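PDB 3OOX: putative 2OG-Fe(II) oxygenase family protein from Caulobacter crescentus CB15, which probably acts as an iron(II)-dependent 2-oxoglutarate oxygenase, perhaps releasing ethene and converting L-arginine to guanidine. Local coordinates for residues 191-196 with 266-271; 201-206 with 226-231; 207-212 with 247-252. All blocks are in the same frame, centred on the assembly; numbering follows the deposited sequence.

Interaction 1: 191-196 with 266-271; sequences HGDINT and PFFLHF. With EDO (1,2-ethanediol), chain C.
Asn195 lays its CB over the imidazole of His270, the carbon 3.5 Å from the centroid, near the ring normal. The ring's rotation is fixed by His270 ND1 donating to Phe268 O at 3.0 Å. With CG between backbone N and carbonyl carbon (chi1 52°), the Asn195 amide turns back to the strand, where ND2 donates to Leu269 O at 3.1 Å, the oxygen in the amide plane but the donor above the carbonyl plane; ND2 is also hydrogen-bonded to Thr198 OG1. Leu269 O is gripped again, in its carbonyl plane, by Thr196 N at 2.8 Å. Thr196 OG1 stands over the centre of the Phe271 ring, and CG2 makes a CH-pi contact near CE1 and CZ, 4.1 Å from the centroid. Asn195 OD1 and Asp193 OD2 both meet the edge of Phe268, the latter 3.8 Å from CE1, carboxylate and ring planes 73° apart. Thr198 and Asn230 also fix Asp193 OD2. His191 and Asp193 probably form the HxD iron-binding motif, and His191 NE2 is hydrogen-bonded to O1 of an ethanediol, probably from the crystallisation liquor. The loop packs on the end of strand 262-269, beside strand 197-201, with helices 233-238 and 298-309 against Ile194 and Phe271.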
ATOM      1  N   HIS A 191      10.542  -4.845   5.207  1.00 22.58           N
ATOM      2  CA  HIS A 191       9.289  -5.047   5.933  1.00 20.78           C
ATOM      3  C   HIS A 191       8.271  -5.746   5.040  1.00 22.12           C
ATOM      4  O   HIS A 191       8.430  -5.808   3.818  1.00 22.17           O
ATOM      5  CB  HIS A 191       8.690  -3.686   6.373  1.00 22.90           C
ATOM      6  CG  HIS A 191       8.112  -2.910   5.242  1.00 25.53           C
ATOM      7  ND1 HIS A 191       6.767  -2.941   4.941  1.00 26.39           N
ATOM      8  CD2 HIS A 191       8.704  -2.171   4.269  1.00 25.04           C
ATOM      9  CE1 HIS A 191       6.551  -2.225   3.846  1.00 29.77           C
ATOM     10  NE2 HIS A 191       7.709  -1.739   3.423  1.00 31.03           N
ATOM     11  N   GLY A 192       7.206  -6.245   5.666  1.00 21.47           N
ATOM     12  CA  GLY A 192       6.019  -6.714   4.958  1.00 21.70           C
ATOM     13  C   GLY A 192       4.851  -5.804   5.342  1.00 22.61           C
ATOM     14  O   GLY A 192       4.932  -5.026   6.316  1.00 24.95           O
ATOM     15  N   ASP A 193       3.772  -5.884   4.585  1.00 19.32           N
ATOM     16  CA  ASP A 193       2.587  -5.099   4.850  1.00 16.98           C
ATOM     17  C   ASP A 193       1.540  -5.964   5.540  1.00 16.99           C
ATOM     18  O   ASP A 193       1.435  -7.159   5.237  1.00 18.22           O
ATOM     19  CB  ASP A 193       1.997  -4.608   3.515  1.00 16.07           C
ATOM     20  CG  ASP A 193       2.766  -3.446   2.905  1.00 16.97           C
ATOM     21  OD1 ASP A 193       3.650  -2.880   3.597  1.00 20.15           O
ATOM     22  OD2 ASP A 193       2.477  -3.105   1.733  1.00 17.02           O
ATOM     23  N   ILE A 194       0.778  -5.343   6.437  1.00 17.06           N
ATOM     24  CA  ILE A 194      -0.182  -6.061   7.290  1.00 17.81           C
ATOM     25  C   ILE A 194      -1.591  -6.120   6.743  1.00 17.95           C
ATOM     26  O   ILE A 194      -2.426  -6.891   7.276  1.00 19.79           O
ATOM     27  CB  ILE A 194      -0.145  -5.578   8.738  1.00 20.89           C
ATOM     28  CG1 ILE A 194      -0.671  -4.173   8.886  1.00 25.36           C
ATOM     29  CG2 ILE A 194       1.273  -5.675   9.309  1.00 22.36           C
ATOM     30  CD1 ILE A 194      -0.599  -3.677  10.358  1.00 30.70           C
ATOM     31  N   ASN A 195      -1.850  -5.411   5.647  1.00 16.80           N
ATOM     32  CA  ASN A 195      -3.187  -5.140   5.144  1.00 16.19           C
ATOM     33  C   ASN A 195      -3.600  -6.154   4.080  1.00 16.18           C
ATOM     34  O   ASN A 195      -3.125  -7.286   4.081  1.00 16.31           O
ATOM     35  CB  ASN A 195      -3.269  -3.668   4.691  1.00 16.36           C
ATOM     36  CG  ASN A 195      -2.150  -3.275   3.726  1.00 15.86           C
ATOM     37  OD1 ASN A 195      -0.979  -3.175   4.144  1.00 16.15           O
ATOM     38  ND2 ASN A 195      -2.498  -3.018   2.441  1.00 15.33           N
ATOM     39  N   THR A 196      -4.504  -5.792   3.189  1.00 16.41           N
ATOM     40  CA  THR A 196      -5.028  -6.731   2.192  1.00 14.37           C
ATOM     41  C   THR A 196      -4.180  -6.730   0.917  1.00 13.97           C
ATOM     42  O   THR A 196      -3.523  -7.726   0.602  1.00 16.35           O
ATOM     43  CB  THR A 196      -6.506  -6.429   1.922  1.00 15.33           C
ATOM     44  OG1 THR A 196      -7.222  -6.531   3.171  1.00 17.48           O
ATOM     45  CG2 THR A 196      -7.111  -7.359   0.812  1.00 17.36           C
ATOM     46  N   PRO A 266       1.714   5.545  -1.647  1.00 15.79           N
ATOM     47  CA  PRO A 266       1.116   4.230  -1.572  1.00 16.42           C
ATOM     48  C   PRO A 266      -0.282   4.221  -0.930  1.00 16.25           C
ATOM     49  O   PRO A 266      -0.538   4.973  -0.013  1.00 15.94           O
ATOM     50  CB  PRO A 266       2.094   3.435  -0.700  1.00 17.22           C
ATOM     51  CG  PRO A 266       2.781   4.470   0.109  1.00 17.35           C
ATOM     52  CD  PRO A 266       2.901   5.672  -0.788  1.00 17.80           C
ATOM     53  N   PHE A 267      -1.131   3.307  -1.407  1.00 15.32           N
ATOM     54  CA  PHE A 267      -2.470   3.121  -0.871  1.00 14.79           C
ATOM     55  C   PHE A 267      -2.522   1.740  -0.245  1.00 14.20           C
ATOM     56  O   PHE A 267      -2.360   0.729  -0.960  1.00 15.33           O
ATOM     57  CB  PHE A 267      -3.512   3.263  -1.974  1.00 14.48           C
ATOM     58  CG  PHE A 267      -4.925   3.112  -1.480  1.00 15.73           C
ATOM     59  CD1 PHE A 267      -5.567   4.169  -0.859  1.00 16.29           C
ATOM     60  CD2 PHE A 267      -5.578   1.912  -1.574  1.00 16.20           C
ATOM     61  CE1 PHE A 267      -6.818   4.064  -0.360  1.00 17.17           C
ATOM     62  CE2 PHE A 267      -6.869   1.807  -1.061  1.00 15.18           C
ATOM     63  CZ  PHE A 267      -7.489   2.916  -0.495  1.00 16.89           C
ATOM     64  N   PHE A 268      -2.757   1.701   1.062  1.00 14.17           N
ATOM     65  CA  PHE A 268      -2.851   0.472   1.850  1.00 14.22           C
ATOM     66  C   PHE A 268      -4.325   0.093   1.984  1.00 13.75           C
ATOM     67  O   PHE A 268      -5.058   0.630   2.858  1.00 16.61           O
ATOM     68  CB  PHE A 268      -2.194   0.681   3.211  1.00 14.77           C
ATOM     69  CG  PHE A 268      -0.739   1.038   3.132  1.00 14.12           C
ATOM     70  CD1 PHE A 268       0.222   0.047   3.032  1.00 16.18           C
ATOM     71  CD2 PHE A 268      -0.321   2.360   3.151  1.00 16.62           C
ATOM     72  CE1 PHE A 268       1.564   0.372   2.997  1.00 15.25           C
ATOM     73  CE2 PHE A 268       1.031   2.678   3.050  1.00 17.68           C
ATOM     74  CZ  PHE A 268       1.964   1.670   2.955  1.00 15.65           C
ATOM     75  N   LEU A 269      -4.738  -0.861   1.129  1.00 14.76           N
ATOM     76  CA  LEU A 269      -6.109  -1.299   1.089  1.00 14.43           C
ATOM     77  C   LEU A 269      -6.325  -2.348   2.156  1.00 15.43           C
ATOM     78  O   LEU A 269      -5.557  -3.317   2.255  1.00 15.64           O
ATOM     79  CB  LEU A 269      -6.468  -1.850  -0.291  1.00 14.52           C
ATOM     80  CG  LEU A 269      -7.940  -1.989  -0.659  1.00 16.87           C
ATOM     81  CD1 LEU A 269      -8.099  -1.957  -2.208  1.00 15.20           C
ATOM     82  CD2 LEU A 269      -8.566  -3.247  -0.053  1.00 17.25           C
ATOM     83  N   HIS A 270      -7.337  -2.120   3.003  1.00 14.84           N
ATOM     84  CA  HIS A 270      -7.684  -2.987   4.124  1.00 15.14           C
ATOM     85  C   HIS A 270      -9.105  -3.509   3.969  1.00 15.33           C
ATOM     86  O   HIS A 270      -9.965  -2.867   3.346  1.00 15.72           O
ATOM     87  CB  HIS A 270      -7.724  -2.190   5.424  1.00 16.45           C
ATOM     88  CG  HIS A 270      -6.388  -1.826   6.000  1.00 17.72           C
ATOM     89  ND1 HIS A 270      -5.447  -1.022   5.374  1.00 18.16           N
ATOM     90  CD2 HIS A 270      -5.865  -2.126   7.217  1.00 20.76           C
ATOM     91  CE1 HIS A 270      -4.423  -0.835   6.197  1.00 17.70           C
ATOM     92  NE2 HIS A 270      -4.644  -1.500   7.306  1.00 23.20           N
ATOM     93  N   PHE A 271      -9.342  -4.680   4.567  1.00 14.72           N
ATOM     94  CA  PHE A 271     -10.685  -5.188   4.702  1.00 15.05           C
ATOM     95  C   PHE A 271     -11.501  -4.248   5.658  1.00 15.11           C
ATOM     96  O   PHE A 271     -10.984  -3.498   6.474  1.00 16.92           O
ATOM     97  CB  PHE A 271     -10.684  -6.584   5.339  1.00 16.76           C
ATOM     98  CG  PHE A 271     -10.163  -7.680   4.465  1.00 17.49           C
ATOM     99  CD1 PHE A 271     -10.648  -7.872   3.192  1.00 17.98           C
ATOM    100  CD2 PHE A 271      -9.238  -8.605   4.953  1.00 19.02           C
ATOM    101  CE1 PHE A 271     -10.182  -8.890   2.386  1.00 16.65           C
ATOM    102  CE2 PHE A 271      -8.817  -9.671   4.156  1.00 17.89           C
ATOM    103  CZ  PHE A 271      -9.261  -9.793   2.858  1.00 16.94           C
TER
HETATM  104  C1  EDO C 314       7.761  -0.071  -0.285  1.00 35.67           C
HETATM  105  O1  EDO C 314       7.915   0.435   1.045  1.00 30.63           O
HETATM  106  C2  EDO C 314       7.404   1.025  -1.282  1.00 30.04           C
HETATM  107  O2  EDO C 314       6.135   1.629  -0.971  1.00 29.53           O

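Interaction 2: 201-206 with 226-231; sequences LGAEEG and CLVINI. With EDO (1,2-ethanediol), chain F.
The frayed end of an antiparallel strand pair, where the chain leaves strand 197-201 beside strand 227-231 and water takes over the bridging, forms this contact. No direct hydrogen bond joins the two segments. Leu201 and Leu227 lie side by side and point the same way, their CD2 methyls meeting at 3.4 Å, tighter than usual van der Waals contact. Beyond them, the methyl of Ala203 rests on Val228, with CB 3.8 Å from CG2. The polar backbone is linked through solvent. Water 1 accepts from Gly202 N at 2.7 Å and donates to Cys226 O. Water 2 accepts from Ala203 N at 2.9 Å and bridges to the same carbonyl. Water 3 joins Glu204 OE1 to the backbone of Cys226, accepting from Cys226 N at 2.9 Å. Glu204 gets there by folding back: its chain bends at chi2 (-91°), bringing the carboxylate round to the Cys226 side of the turn. Its other oxygen, OE2, receives a hydrogen bond of 2.7 Å from O1 of an ethanediol; this ethanediol, probably from the crystallisation liquor, is also hydrogen-bonded to Gly225 N and, through O1, to water 1. Ala203 to Gly206 make a type II beta turn closed by Gly206 N donating to Ala203 O, and this turn leads the chain toward strand 208-211. Leu201 and Leu227 pack against helix 127-152, through Leu134 and through Leu138 and Met141, whereas strand 35-39 flanks strand 227-231, pairing its backbone with Leu227 and Ile229.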
ATOM      1  N   LEU A 201       1.884   3.698  -7.033  1.00 18.15           N
ATOM      2  CA  LEU A 201       2.264   4.452  -8.220  1.00 17.26           C
ATOM      3  C   LEU A 201       3.739   4.893  -8.192  1.00 21.09           C
ATOM      4  O   LEU A 201       4.354   4.966  -7.124  1.00 20.45           O
ATOM      5  CB  LEU A 201       1.423   5.714  -8.345  1.00 20.85           C
ATOM      6  CG  LEU A 201      -0.065   5.486  -8.555  1.00 20.79           C
ATOM      7  CD1 LEU A 201      -0.840   6.787  -8.123  1.00 22.81           C
ATOM      8  CD2 LEU A 201      -0.372   5.044  -9.993  1.00 21.86           C
ATOM      9  N   GLY A 202       4.284   5.217  -9.357  1.00 20.80           N
ATOM     10  CA  GLY A 202       5.551   5.964  -9.450  1.00 23.24           C
ATOM     11  C   GLY A 202       6.806   5.239  -9.030  1.00 21.24           C
ATOM     12  O   GLY A 202       7.799   5.890  -8.687  1.00 28.06           O
ATOM     13  N   ALA A 203       6.805   3.914  -9.086  1.00 22.34           N
ATOM     14  CA  ALA A 203       7.969   3.134  -8.666  1.00 21.23           C
ATOM     15  C   ALA A 203       9.108   3.057  -9.698  1.00 24.72           C
ATOM     16  O   ALA A 203      10.159   2.472  -9.422  1.00 24.37           O
ATOM     17  CB  ALA A 203       7.535   1.719  -8.258  1.00 22.53           C
ATOM     18  N   GLU A 204       8.906   3.618 -10.894  1.00 24.10           N
ATOM     19  CA  GLU A 204       9.958   3.605 -11.897  1.00 26.09           C
ATOM     20  C   GLU A 204      11.249   4.211 -11.317  1.00 29.00           C
ATOM     21  O   GLU A 204      11.233   5.296 -10.724  1.00 27.44           O
ATOM     22  CB  GLU A 204       9.518   4.322 -13.187  1.00 26.77           C
ATOM     23  CG  GLU A 204       9.097   5.773 -13.037  1.00 26.65           C
ATOM     24  CD  GLU A 204       7.605   5.967 -12.770  1.00 29.86           C
ATOM     25  OE1 GLU A 204       6.946   5.069 -12.203  1.00 25.54           O
ATOM     26  OE2 GLU A 204       7.098   7.062 -13.072  1.00 31.56           O
ATOM     27  N   GLU A 205      12.344   3.462 -11.470  1.00 31.32           N
ATOM     28  CA  GLU A 205      13.684   3.856 -10.986  1.00 33.25           C
ATOM     29  C   GLU A 205      13.669   4.282  -9.518  1.00 31.94           C
ATOM     30  O   GLU A 205      14.436   5.159  -9.098  1.00 32.79           O
ATOM     31  CB  GLU A 205      14.273   4.970 -11.865  1.00 37.29           C
ATOM     32  CG  GLU A 205      14.413   4.582 -13.345  1.00 38.20           C
ATOM     33  CD  GLU A 205      15.312   3.368 -13.561  1.00 49.97           C
ATOM     34  OE1 GLU A 205      16.316   3.222 -12.829  1.00 53.69           O
ATOM     35  OE2 GLU A 205      15.012   2.560 -14.467  1.00 53.23           O
ATOM     36  N   GLY A 206      12.798   3.644  -8.742  1.00 28.79           N
ATOM     37  CA  GLY A 206      12.646   3.975  -7.321  1.00 29.77           C
ATOM     38  C   GLY A 206      13.404   3.114  -6.343  1.00 29.28           C
ATOM     39  O   GLY A 206      13.308   3.368  -5.142  1.00 35.17           O
ATOM     40  N   CYS A 226       2.627   2.788 -14.248  1.00 26.33           N
ATOM     41  CA  CYS A 226       2.227   1.490 -13.717  1.00 23.19           C
ATOM     42  C   CYS A 226       1.884   1.576 -12.224  1.00 20.94           C
ATOM     43  O   CYS A 226       2.183   2.553 -11.549  1.00 21.07           O
ATOM     44  CB  CYS A 226       3.328   0.418 -13.882  1.00 25.01           C
ATOM     45  SG  CYS A 226       3.810  -0.045 -15.564  1.00 27.20           S
ATOM     46  N   LEU A 227       1.216   0.529 -11.749  1.00 22.86           N
ATOM     47  CA  LEU A 227       1.009   0.284 -10.335  1.00 21.35           C
ATOM     48  C   LEU A 227       1.753  -0.987  -9.958  1.00 19.60           C
ATOM     49  O   LEU A 227       1.622  -2.016 -10.617  1.00 20.67           O
ATOM     50  CB  LEU A 227      -0.487   0.091 -10.022  1.00 19.78           C
ATOM     51  CG  LEU A 227      -1.328   1.363  -9.966  1.00 20.60           C
ATOM     52  CD1 LEU A 227      -2.805   1.034 -10.200  1.00 21.73           C
ATOM     53  CD2 LEU A 227      -1.164   2.085  -8.624  1.00 19.74           C
ATOM     54  N   VAL A 228       2.545  -0.903  -8.892  1.00 18.54           N
ATOM     55  CA  VAL A 228       3.154  -2.093  -8.313  1.00 19.55           C
ATOM     56  C   VAL A 228       2.236  -2.487  -7.144  1.00 20.38           C
ATOM     57  O   VAL A 228       1.911  -1.673  -6.297  1.00 17.98           O
ATOM     58  CB  VAL A 228       4.562  -1.831  -7.773  1.00 18.42           C
ATOM     59  CG1 VAL A 228       5.092  -3.098  -7.071  1.00 18.33           C
ATOM     60  CG2 VAL A 228       5.507  -1.397  -8.911  1.00 19.47           C
ATOM     61  N   ILE A 229       1.784  -3.727  -7.143  1.00 18.60           N
ATOM     62  CA  ILE A 229       0.804  -4.172  -6.165  1.00 16.89           C
ATOM     63  C   ILE A 229       1.359  -5.344  -5.381  1.00 17.00           C
ATOM     64  O   ILE A 229       1.969  -6.230  -5.964  1.00 16.97           O
ATOM     65  CB  ILE A 229      -0.494  -4.597  -6.841  1.00 18.60           C
ATOM     66  CG1 ILE A 229      -1.002  -3.453  -7.737  1.00 20.24           C
ATOM     67  CG2 ILE A 229      -1.561  -4.979  -5.763  1.00 17.07           C
ATOM     68  CD1 ILE A 229      -1.837  -3.891  -8.901  1.00 21.93           C
ATOM     69  N   ASN A 230       1.158  -5.341  -4.069  1.00 15.14           N
ATOM     70  CA  ASN A 230       1.591  -6.492  -3.221  1.00 16.44           C
ATOM     71  C   ASN A 230       0.507  -6.982  -2.288  1.00 16.05           C
ATOM     72  O   ASN A 230      -0.351  -6.211  -1.815  1.00 16.55           O
ATOM     73  CB  ASN A 230       2.885  -6.210  -2.430  1.00 16.97           C
ATOM     74  CG  ASN A 230       2.751  -5.090  -1.430  1.00 15.59           C
ATOM     75  OD1 ASN A 230       2.648  -3.924  -1.820  1.00 18.72           O
ATOM     76  ND2 ASN A 230       2.750  -5.428  -0.121  1.00 17.75           N
ATOM     77  N   ILE A 231       0.576  -8.284  -2.022  1.00 16.04           N
ATOM     78  CA  ILE A 231      -0.273  -8.970  -1.065  1.00 16.76           C
ATOM     79  C   ILE A 231       0.155  -8.567   0.354  1.00 17.08           C
ATOM     80  O   ILE A 231       1.360  -8.514   0.634  1.00 17.56           O
ATOM     81  CB  ILE A 231      -0.085 -10.504  -1.190  1.00 16.76           C
ATOM     82  CG1 ILE A 231      -0.353 -10.954  -2.643  1.00 18.32           C
ATOM     83  CG2 ILE A 231      -0.943 -11.274  -0.125  1.00 17.26           C
ATOM     84  CD1 ILE A 231      -1.778 -10.727  -3.131  1.00 19.64           C
TER
HETATM   85  C1  EDO F 321       4.270   8.017 -13.259  1.00 43.22           C
HETATM   86  O1  EDO F 321       4.507   6.641 -13.628  1.00 30.97           O
HETATM   87  C2  EDO F 321       3.358   8.755 -14.237  1.00 44.24           C
HETATM   88  O2  EDO F 321       3.733   8.522 -15.609  1.00 50.12           O
HETATM   89  O   HOH W   1       2.801   5.354 -11.663  1.00 23.47           O
HETATM   90  O   HOH W   2       4.761   2.039 -10.028  1.00 22.85           O
HETATM   91  O   HOH W   3       5.188   3.145 -12.844  1.00 25.92           O

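Interaction 3: 207-212 with 247-252; sequences GLEVLD and VHRVVN
Glu209 and Arg249 face each other as a hydrogen-bonded antiparallel pair, their side chains running alongside and pointing the same way. The arginine starts with CG between backbone N and carbonyl carbon (chi1 69°), then extends straight to NE. Glu209 CG lies beside its own backbone N (chi1 -58°) and the chain runs on extended, which brings the carboxylate level with the guanidinium edge, the planes 33° apart. Glu209 OE1 takes both bonds of this salt bridge: NH2 comes in at 2.8 Å on the syn lone pair, NE at 2.9 Å from the anti side, out of the carboxylate plane. The Val251 side chain crosses the glutamate at about a right angle, its CG1 3.5 Å from Glu209 OE1, and Trp217 makes a cation-pi contact with Arg249. Leu208, Val210, His248 and Val250 project from the other sheet face. There Leu208 CD1 packs on Val250 CG2 and approaches His248 CD2 obliquely at 4.2 Å, while His248 ND1 is hydrogen-bonded to Thr246 O. Backbone bonds continue on both sides, Leu211 N to Val247 O and Val251 N to Gly207 O. These strands form the middle of a four-stranded antiparallel sheet, with 188-191 beside 248-250 and 217-219 beside 208-211.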
ATOM      1  N   GLY A 207      14.086   2.064  -6.802  1.00 27.85           N
ATOM      2  CA  GLY A 207      14.838   1.182  -5.891  1.00 27.81           C
ATOM      3  C   GLY A 207      14.061   0.142  -5.080  1.00 24.95           C
ATOM      4  O   GLY A 207      14.579  -0.424  -4.100  1.00 25.22           O
ATOM      5  N   LEU A 208      12.834  -0.148  -5.497  1.00 24.75           N
ATOM      6  CA  LEU A 208      12.032  -1.168  -4.814  1.00 22.90           C
ATOM      7  C   LEU A 208      12.581  -2.549  -5.109  1.00 24.14           C
ATOM      8  O   LEU A 208      12.894  -2.880  -6.256  1.00 23.98           O
ATOM      9  CB  LEU A 208      10.568  -1.084  -5.253  1.00 21.22           C
ATOM     10  CG  LEU A 208       9.596  -2.098  -4.637  1.00 20.43           C
ATOM     11  CD1 LEU A 208       9.395  -1.950  -3.106  1.00 21.61           C
ATOM     12  CD2 LEU A 208       8.246  -1.969  -5.360  1.00 24.23           C
ATOM     13  N   GLU A 209      12.724  -3.367  -4.066  1.00 22.69           N
ATOM     14  CA  GLU A 209      13.178  -4.722  -4.219  1.00 21.41           C
ATOM     15  C   GLU A 209      12.340  -5.664  -3.365  1.00 22.04           C
ATOM     16  O   GLU A 209      11.919  -5.290  -2.271  1.00 23.66           O
ATOM     17  CB  GLU A 209      14.632  -4.842  -3.810  1.00 22.44           C
ATOM     18  CG  GLU A 209      15.561  -3.920  -4.605  1.00 26.36           C
ATOM     19  CD  GLU A 209      17.030  -4.165  -4.337  1.00 29.41           C
ATOM     20  OE1 GLU A 209      17.358  -4.716  -3.249  1.00 27.99           O
ATOM     21  OE2 GLU A 209      17.871  -3.779  -5.217  1.00 32.01           O
ATOM     22  N   VAL A 210      12.101  -6.876  -3.863  1.00 21.12           N
ATOM     23  CA  VAL A 210      11.385  -7.904  -3.108  1.00 21.45           C
ATOM     24  C   VAL A 210      12.336  -9.029  -2.754  1.00 22.67           C
ATOM     25  O   VAL A 210      13.149  -9.442  -3.578  1.00 23.46           O
ATOM     26  CB  VAL A 210      10.175  -8.472  -3.885  1.00 19.70           C
ATOM     27  CG1 VAL A 210      10.563  -9.075  -5.252  1.00 24.75           C
ATOM     28  CG2 VAL A 210       9.377  -9.485  -3.037  1.00 20.94           C
ATOM     29  N   LEU A 211      12.228  -9.540  -1.524  1.00 21.87           N
ATOM     30  CA  LEU A 211      13.040 -10.669  -1.138  1.00 20.89           C
ATOM     31  C   LEU A 211      12.455 -11.962  -1.702  1.00 20.56           C
ATOM     32  O   LEU A 211      11.308 -12.356  -1.364  1.00 21.61           O
ATOM     33  CB  LEU A 211      13.124 -10.735   0.392  1.00 20.43           C
ATOM     34  CG  LEU A 211      14.052 -11.800   0.958  1.00 23.52           C
ATOM     35  CD1 LEU A 211      15.508 -11.452   0.628  1.00 24.16           C
ATOM     36  CD2 LEU A 211      13.860 -11.887   2.468  1.00 23.87           C
ATOM     37  N   ASP A 212      13.214 -12.637  -2.567  1.00 22.45           N
ATOM     38  CA  ASP A 212      12.752 -13.896  -3.149  1.00 22.99           C
ATOM     39  C   ASP A 212      12.898 -15.036  -2.137  1.00 25.08           C
ATOM     40  O   ASP A 212      13.582 -14.902  -1.115  1.00 23.15           O
ATOM     41  CB  ASP A 212      13.514 -14.220  -4.437  1.00 25.52           C
ATOM     42  CG  ASP A 212      12.771 -15.191  -5.350  1.00 25.67           C
ATOM     43  OD1 ASP A 212      11.611 -15.572  -5.070  1.00 27.24           O
ATOM     44  OD2 ASP A 212      13.370 -15.573  -6.373  1.00 28.55           O
ATOM     45  N   VAL A 247       8.450  -9.806   1.904  1.00 20.48           N
ATOM     46  CA  VAL A 247       9.309  -8.786   2.462  1.00 20.97           C
ATOM     47  C   VAL A 247       9.907  -7.978   1.326  1.00 20.90           C
ATOM     48  O   VAL A 247      10.342  -8.533   0.293  1.00 21.08           O
ATOM     49  CB  VAL A 247      10.414  -9.446   3.315  1.00 21.73           C
ATOM     50  CG1 VAL A 247      11.472  -8.422   3.721  1.00 20.78           C
ATOM     51  CG2 VAL A 247       9.780 -10.104   4.541  1.00 23.90           C
ATOM     52  N   HIS A 248       9.863  -6.662   1.486  1.00 21.78           N
ATOM     53  CA  HIS A 248      10.412  -5.765   0.492  1.00 20.73           C
ATOM     54  C   HIS A 248      11.136  -4.582   1.122  1.00 22.98           C
ATOM     55  O   HIS A 248      11.003  -4.312   2.309  1.00 23.35           O
ATOM     56  CB  HIS A 248       9.293  -5.296  -0.458  1.00 22.98           C
ATOM     57  CG  HIS A 248       8.072  -4.762   0.211  1.00 22.84           C
ATOM     58  ND1 HIS A 248       7.097  -5.573   0.764  1.00 21.43           N
ATOM     59  CD2 HIS A 248       7.618  -3.496   0.340  1.00 29.23           C
ATOM     60  CE1 HIS A 248       6.122  -4.819   1.243  1.00 24.65           C
ATOM     61  NE2 HIS A 248       6.396  -3.560   0.972  1.00 29.00           N
ATOM     62  N   ARG A 249      11.914  -3.876   0.316  1.00 22.74           N
ATOM     63  CA  ARG A 249      12.700  -2.752   0.777  1.00 23.44           C
ATOM     64  C   ARG A 249      12.863  -1.787  -0.361  1.00 23.64           C
ATOM     65  O   ARG A 249      12.592  -2.127  -1.498  1.00 23.91           O
ATOM     66  CB  ARG A 249      14.081  -3.205   1.249  1.00 23.91           C
ATOM     67  CG  ARG A 249      15.005  -3.690   0.137  1.00 24.42           C
ATOM     68  CD  ARG A 249      16.324  -4.160   0.704  1.00 25.06           C
ATOM     69  NE  ARG A 249      17.251  -4.522  -0.364  1.00 24.74           N
ATOM     70  CZ  ARG A 249      18.531  -4.833  -0.179  1.00 31.84           C
ATOM     71  NH1 ARG A 249      19.039  -4.863   1.052  1.00 35.36           N
ATOM     72  NH2 ARG A 249      19.294  -5.131  -1.226  1.00 31.14           N
ATOM     73  N   VAL A 250      13.349  -0.598  -0.040  1.00 26.04           N
ATOM     74  CA  VAL A 250      13.749   0.371  -1.024  1.00 25.99           C
ATOM     75  C   VAL A 250      15.193   0.750  -0.779  1.00 29.28           C
ATOM     76  O   VAL A 250      15.547   1.205   0.323  1.00 29.24           O
ATOM     77  CB  VAL A 250      12.879   1.623  -0.960  1.00 25.83           C
ATOM     78  CG1 VAL A 250      13.340   2.601  -2.019  1.00 28.17           C
ATOM     79  CG2 VAL A 250      11.395   1.252  -1.151  1.00 24.98           C
ATOM     80  N   VAL A 251      16.031   0.537  -1.786  1.00 29.24           N
ATOM     81  CA  VAL A 251      17.458   0.877  -1.660  1.00 31.65           C
ATOM     82  C   VAL A 251      17.669   2.360  -1.979  1.00 35.03           C
ATOM     83  O   VAL A 251      16.831   2.990  -2.624  1.00 36.39           O
ATOM     84  CB  VAL A 251      18.333  -0.048  -2.524  1.00 31.89           C
ATOM     85  CG1 VAL A 251      18.092  -1.481  -2.121  1.00 34.83           C
ATOM     86  CG2 VAL A 251      18.053   0.146  -4.008  1.00 31.14           C
ATOM     87  N   ASN A 252      18.788   2.915  -1.505  1.00 40.99           N
ATOM     88  CA  ASN A 252      19.109   4.322  -1.750  1.00 43.01           C
ATOM     89  C   ASN A 252      19.326   4.552  -3.240  1.00 45.82           C
ATOM     90  O   ASN A 252      19.775   3.646  -3.954  1.00 46.59           O
ATOM     91  CB  ASN A 252      20.342   4.754  -0.948  1.00 46.33           C
TER

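In the fold
Along the chain, both segments of interaction 2 and both of interaction 3 fall between 191-196 and 266-271, and those of 2 and 3 alternate. Interactions 1 and 2, about 14 Å between centres, lie on the eight-stranded sheet and are joined by a probable hydrogen bond between Asp193 OD2 and Asn230 ND2. Interaction 3 lies at the middle of the smaller four-stranded sheet, its centre about 11 Å and 16 Å from those of interactions 2 and 1. The two sheets pack where Leu208 touches Val228, consistent with the double-stranded beta-helix of 2-oxoglutarate oxygenases. His191 pairs its backbone with His248; with Asp193 they come together as in the family's iron-binding facial triad, and probably mark the active site.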